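Local coordinates for alpha-Amylase (Thermotoga maritima, PDB 2B5D), which is named as an alpha-amylase and belongs to glycoside hydrolase family 57, with a C-terminal part that resembles the family's branching enzymes, at residues N416-I419 and Y420-L423; E478-T481 and K482-I485. All coordinates share one frame; numbering follows the deposited sequence.

Interaction 1: residues N416-I419 and Y420-L423; sequences NDWI and YRHL
Asp417 O accepts the amide of Arg421 at the first turn of helix 418-436, where the chain leaves the 416-417 loop and Asp417 takes the N-cap position. Arg421 N lies 3.3 Å from Asp417 O, and the bond is nearly straight, with 175° at the hydrogen. The Asp417 side chain makes no capping bond; its carbonyl does the work. One residue on, the i to i+4 pattern is doubled: Trp418 O receives both His422 N, at 3.2 Å, and His422 ND1, at 2.9 Å, the two donors arriving from opposite faces of its carbonyl plane. The oxygen lies almost in the imidazole plane, which fixes the rotation of the ring and implies a proton on ND1.

The same bond lays His422 over one face of the Trp418 indole. CG of Trp418 stands anti to the backbone N (chi1 176°), which carries the indole along the helix toward His422; the six-membered ring and the imidazole have centroids 4.0 Å apart and planes at 40°, an oblique aromatic pair. NH1 of Arg421 approaches CD1 of Trp418 obliquely at 3.2 Å, with that carbon near the plane of the guanidinium. Pro280 of the second subunit packs on His422, placing this turn at a subunit interface.

On another side of the turn, Ile419 and Leu423 lie side by side and point the same way; Tyr152 and Ala459 lie against Leu423, and helix 473-496 against Ile419. Leu423 N closes the turn on Ile419 O, and CG2 of Ile419 meets CD2 of Leu423 at 3.8 Å.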
loop_
_atom_site.group_PDB
_atom_site.type_symbol
_atom_site.label_atom_id
_atom_site.label_comp_id
_atom_site.label_asym_id
_atom_site.label_seq_id
_atom_site.Cartn_x
_atom_site.Cartn_y
_atom_site.Cartn_z
ATOM N N ASN A 416 -4.608 -4.264 16.456
ATOM C CA ASN A 416 -3.188 -4.646 16.451
ATOM C C ASN A 416 -2.976 -5.580 17.661
ATOM O O ASN A 416 -2.193 -5.293 18.578
ATOM C CB ASN A 416 -2.243 -3.418 16.448
ATOM C CG ASN A 416 -2.460 -2.480 15.230
ATOM O OD1 ASN A 416 -3.528 -1.858 15.081
ATOM N ND2 ASN A 416 -1.434 -2.365 14.374
ATOM N N ASP A 417 -3.720 -6.689 17.651
ATOM C CA ASP A 417 -3.794 -7.624 18.778
ATOM C C ASP A 417 -3.871 -9.093 18.329
ATOM O O ASP A 417 -4.102 -10.000 19.137
ATOM C CB ASP A 417 -4.974 -7.271 19.691
ATOM C CG ASP A 417 -6.279 -7.130 18.932
ATOM O OD1 ASP A 417 -6.485 -7.875 17.940
ATOM O OD2 ASP A 417 -7.097 -6.263 19.327
ATOM N N TRP A 418 -3.695 -9.300 17.025
ATOM C CA TRP A 418 -3.301 -10.592 16.486
ATOM C C TRP A 418 -1.873 -10.873 17.016
ATOM O O TRP A 418 -1.524 -12.006 17.369
ATOM C CB TRP A 418 -3.338 -10.551 14.932
ATOM C CG TRP A 418 -2.856 -11.820 14.239
ATOM C CD1 TRP A 418 -3.630 -12.854 13.803
ATOM C CD2 TRP A 418 -1.488 -12.185 13.929
ATOM N NE1 TRP A 418 -2.838 -13.840 13.244
ATOM C CE2 TRP A 418 -1.524 -13.454 13.310
ATOM C CE3 TRP A 418 -0.235 -11.568 14.137
ATOM C CZ2 TRP A 418 -0.358 -14.120 12.883
ATOM C CZ3 TRP A 418 0.932 -12.241 13.712
ATOM C CH2 TRP A 418 0.855 -13.494 13.089
ATOM N N ILE A 419 -1.063 -9.817 17.058
ATOM C CA ILE A 419 0.288 -9.892 17.576
ATOM C C ILE A 419 0.296 -10.288 19.063
ATOM O O ILE A 419 1.123 -11.098 19.473
ATOM C CB ILE A 419 1.059 -8.576 17.339
ATOM C CG1 ILE A 419 1.514 -8.495 15.871
ATOM C CG2 ILE A 419 2.260 -8.435 18.310
ATOM C CD1 ILE A 419 2.207 -7.183 15.476
ATOM N N TYR A 420 -0.638 -9.723 19.837
ATOM C CA TYR A 420 -0.721 -9.978 21.259
ATOM C C TYR A 420 -1.148 -11.387 21.631
ATOM O O TYR A 420 -0.466 -12.020 22.428
ATOM C CB TYR A 420 -1.573 -8.943 21.971
ATOM C CG TYR A 420 -0.864 -7.640 22.107
ATOM C CD1 TYR A 420 -1.573 -6.444 22.295
ATOM C CD2 TYR A 420 0.516 -7.580 22.011
ATOM C CE1 TYR A 420 -0.904 -5.208 22.416
ATOM C CE2 TYR A 420 1.196 -6.367 22.106
ATOM C CZ TYR A 420 0.482 -5.184 22.312
ATOM O OH TYR A 420 1.187 -3.991 22.428
ATOM N N ARG A 421 -2.240 -11.899 21.055
ATOM C CA ARG A 421 -2.620 -13.272 21.370
ATOM C C ARG A 421 -1.578 -14.252 20.880
ATOM O O ARG A 421 -1.404 -15.308 21.482
ATOM C CB ARG A 421 -4.045 -13.663 20.932
ATOM C CG ARG A 421 -4.347 -13.442 19.466
ATOM C CD ARG A 421 -5.213 -14.563 18.863
ATOM N NE ARG A 421 -5.057 -14.552 17.405
ATOM C CZ ARG A 421 -5.972 -14.958 16.527
ATOM N NH1 ARG A 421 -5.704 -14.888 15.221
ATOM N NH2 ARG A 421 -7.151 -15.425 16.938
ATOM N N HIS A 422 -0.853 -13.904 19.829
ATOM C CA HIS A 422 0.267 -14.752 19.444
ATOM C C HIS A 422 1.419 -14.711 20.432
ATOM O O HIS A 422 2.045 -15.747 20.693
ATOM C CB HIS A 422 0.752 -14.480 18.013
ATOM C CG HIS A 422 -0.015 -15.251 16.986
ATOM N ND1 HIS A 422 -1.117 -14.732 16.338
ATOM C CD2 HIS A 422 0.109 -16.531 16.556
ATOM C CE1 HIS A 422 -1.633 -15.657 15.544
ATOM N NE2 HIS A 422 -0.899 -16.752 15.646
ATOM N N LEU A 423 1.707 -13.528 20.972
ATOM C CA LEU A 423 2.716 -13.418 22.007
ATOM C C LEU A 423 2.333 -14.207 23.272
ATOM O O LEU A 423 3.133 -14.950 23.816
ATOM C CB LEU A 423 3.001 -11.954 22.302
ATOM C CG LEU A 423 4.320 -11.302 21.806
ATOM C CD1 LEU A 423 5.183 -12.103 20.843
ATOM C CD2 LEU A 423 4.046 -9.914 21.274
#

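Interaction 2: residues E478-T481 and K482-I485; sequences ENRT and KLHI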
loop_
_atom_site.group_PDB
_atom_site.type_symbol
_atom_site.label_atom_id
_atom_site.label_comp_id
_atom_site.label_asym_id
_atom_site.label_seq_id
_atom_site.Cartn_x
_atom_site.Cartn_y
_atom_site.Cartn_z
ATOM N N GLU A 478 6.192 -4.079 12.100
ATOM C CA GLU A 478 5.195 -5.115 12.328
ATOM C C GLU A 478 5.461 -6.288 11.404
ATOM O O GLU A 478 5.089 -7.421 11.701
ATOM C CB GLU A 478 3.772 -4.570 12.205
ATOM C CG GLU A 478 3.249 -4.037 13.545
ATOM C CD GLU A 478 1.765 -3.640 13.515
ATOM O OE1 GLU A 478 1.443 -2.462 13.864
ATOM O OE2 GLU A 478 0.922 -4.507 13.147
ATOM N N ASN A 479 6.142 -6.003 10.304
ATOM C CA ASN A 479 6.723 -7.040 9.476
ATOM C C ASN A 479 7.798 -7.844 10.222
ATOM O O ASN A 479 7.786 -9.061 10.156
ATOM C CB ASN A 479 7.263 -6.452 8.167
ATOM C CG ASN A 479 6.136 -6.113 7.146
ATOM O OD1 ASN A 479 4.936 -6.045 7.489
ATOM N ND2 ASN A 479 6.538 -5.887 5.884
ATOM N N ARG A 480 8.721 -7.161 10.913
ATOM C CA ARG A 480 9.658 -7.812 11.844
ATOM C C ARG A 480 8.981 -8.714 12.861
ATOM O O ARG A 480 9.352 -9.865 13.000
ATOM C CB ARG A 480 10.515 -6.803 12.595
ATOM C CG ARG A 480 11.737 -6.408 11.839
ATOM C CD ARG A 480 12.515 -7.624 11.426
ATOM N NE ARG A 480 13.538 -7.926 12.425
ATOM C CZ ARG A 480 14.559 -8.770 12.237
ATOM N NH1 ARG A 480 14.697 -9.426 11.070
ATOM N NH2 ARG A 480 15.436 -8.966 13.229
ATOM N N THR A 481 7.986 -8.183 13.555
ATOM C CA THR A 481 7.362 -8.921 14.633
ATOM C C THR A 481 6.769 -10.222 14.113
ATOM O O THR A 481 7.163 -11.287 14.558
ATOM C CB THR A 481 6.326 -8.068 15.411
ATOM O OG1 THR A 481 7.009 -6.976 16.042
ATOM C CG2 THR A 481 5.644 -8.897 16.520
ATOM N N LYS A 482 5.861 -10.116 13.149
ATOM C CA LYS A 482 5.236 -11.261 12.463
ATOM C C LYS A 482 6.233 -12.242 11.848
ATOM O O LYS A 482 6.043 -13.456 11.924
ATOM C CB LYS A 482 4.249 -10.765 11.401
ATOM C CG LYS A 482 3.163 -9.846 12.016
ATOM C CD LYS A 482 2.108 -9.420 10.991
ATOM C CE LYS A 482 0.964 -8.622 11.663
ATOM N NZ LYS A 482 -0.154 -8.253 10.681
ATOM N N LEU A 483 7.309 -11.742 11.279
ATOM C CA LEU A 483 8.353 -12.633 10.801
ATOM C C LEU A 483 8.882 -13.571 11.940
ATOM O O LEU A 483 8.921 -14.785 11.792
ATOM C CB LEU A 483 9.469 -11.808 10.179
ATOM C CG LEU A 483 10.723 -12.518 9.675
ATOM C CD1 LEU A 483 10.337 -13.503 8.583
ATOM C CD2 LEU A 483 11.635 -11.477 9.134
ATOM N N HIS A 484 9.249 -13.001 13.087
ATOM C CA HIS A 484 9.657 -13.801 14.237
ATOM C C HIS A 484 8.536 -14.632 14.848
ATOM O O HIS A 484 8.788 -15.744 15.283
ATOM C CB HIS A 484 10.370 -12.901 15.254
ATOM C CG HIS A 484 11.622 -12.313 14.700
ATOM N ND1 HIS A 484 11.783 -10.959 14.487
ATOM C CD2 HIS A 484 12.732 -12.900 14.216
ATOM C CE1 HIS A 484 12.975 -10.732 13.953
ATOM N NE2 HIS A 484 13.576 -11.898 13.786
ATOM N N ILE A 485 7.306 -14.134 14.847
ATOM C CA ILE A 485 6.240 -14.970 15.310
ATOM C C ILE A 485 6.165 -16.246 14.456
ATOM O O ILE A 485 6.135 -17.362 14.990
ATOM C CB ILE A 485 4.890 -14.225 15.311
ATOM C CG1 ILE A 485 4.841 -13.231 16.472
ATOM C CG2 ILE A 485 3.723 -15.213 15.461
ATOM C CD1 ILE A 485 3.714 -12.191 16.347
#
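Lys482 lays its aliphatic chain over the backbone carbonyl of Glu478, one turn earlier on alpha helix 473-496, with CG of Lys482 only 3.1 Å from Glu478 O. The chain runs fully extended beyond CG, which carries it past that oxygen and alongside the Glu478 side chain. NZ of Lys482 and OE2 of Glu478 remain 4.6 Å apart; opposite charges at that separation may attract, but they are not in contact.

The backbone evidence is four consecutive i to i+4 bonds, characteristic of an alpha helix; the first runs from Lys482 N to Glu478 O. Leu483 N to Asn479 O is 2.9 Å, and His484 N to Arg480 O is 3.1 Å with a nearly straight 171° at the hydrogen. Ile485 N reaches Thr481 O in the carbonyl plane, also at 2.9 Å.

Arg480, its chain bent at chi2 and chi3, crosses His484 obliquely. The imidazole is probably turned over in the model and the approach is too close to be real, so the details of this pair are doubtful. Both residues are buried, with Trp464 and His18 against Arg480 and Glu455 and Leu458 of helix 443-458 against His484.

Thr481 and Ile485 cross at an angle on the side nearer helix 418-436. CG2 of Thr481 points away from its own backbone N and touches Ile485 CD1 at 3.8 Å.

In the fold
Interaction 1 comes first along the chain, on the opening turn of helix 418-436, and interaction 2 follows on helix 473-496; their centres are 11 Å apart, on the same side of the chain's centre. The two helices touch directly. The Trp418 ring meets Lys482 CG, at 3.7 Å from CZ3, and Ile485, while Ile419 lies against Glu478 and Thr481. These contacts pack the start of one helix against its neighbour, two helices of the C-terminal half of the chain. Before the helix starts, Asn416 ND2 makes a weak hydrogen bond to Glu478 OE1. Interaction 1 is a surface contact; interaction 2 is partly buried. Both also reach the second subunit, through His422 and Leu483.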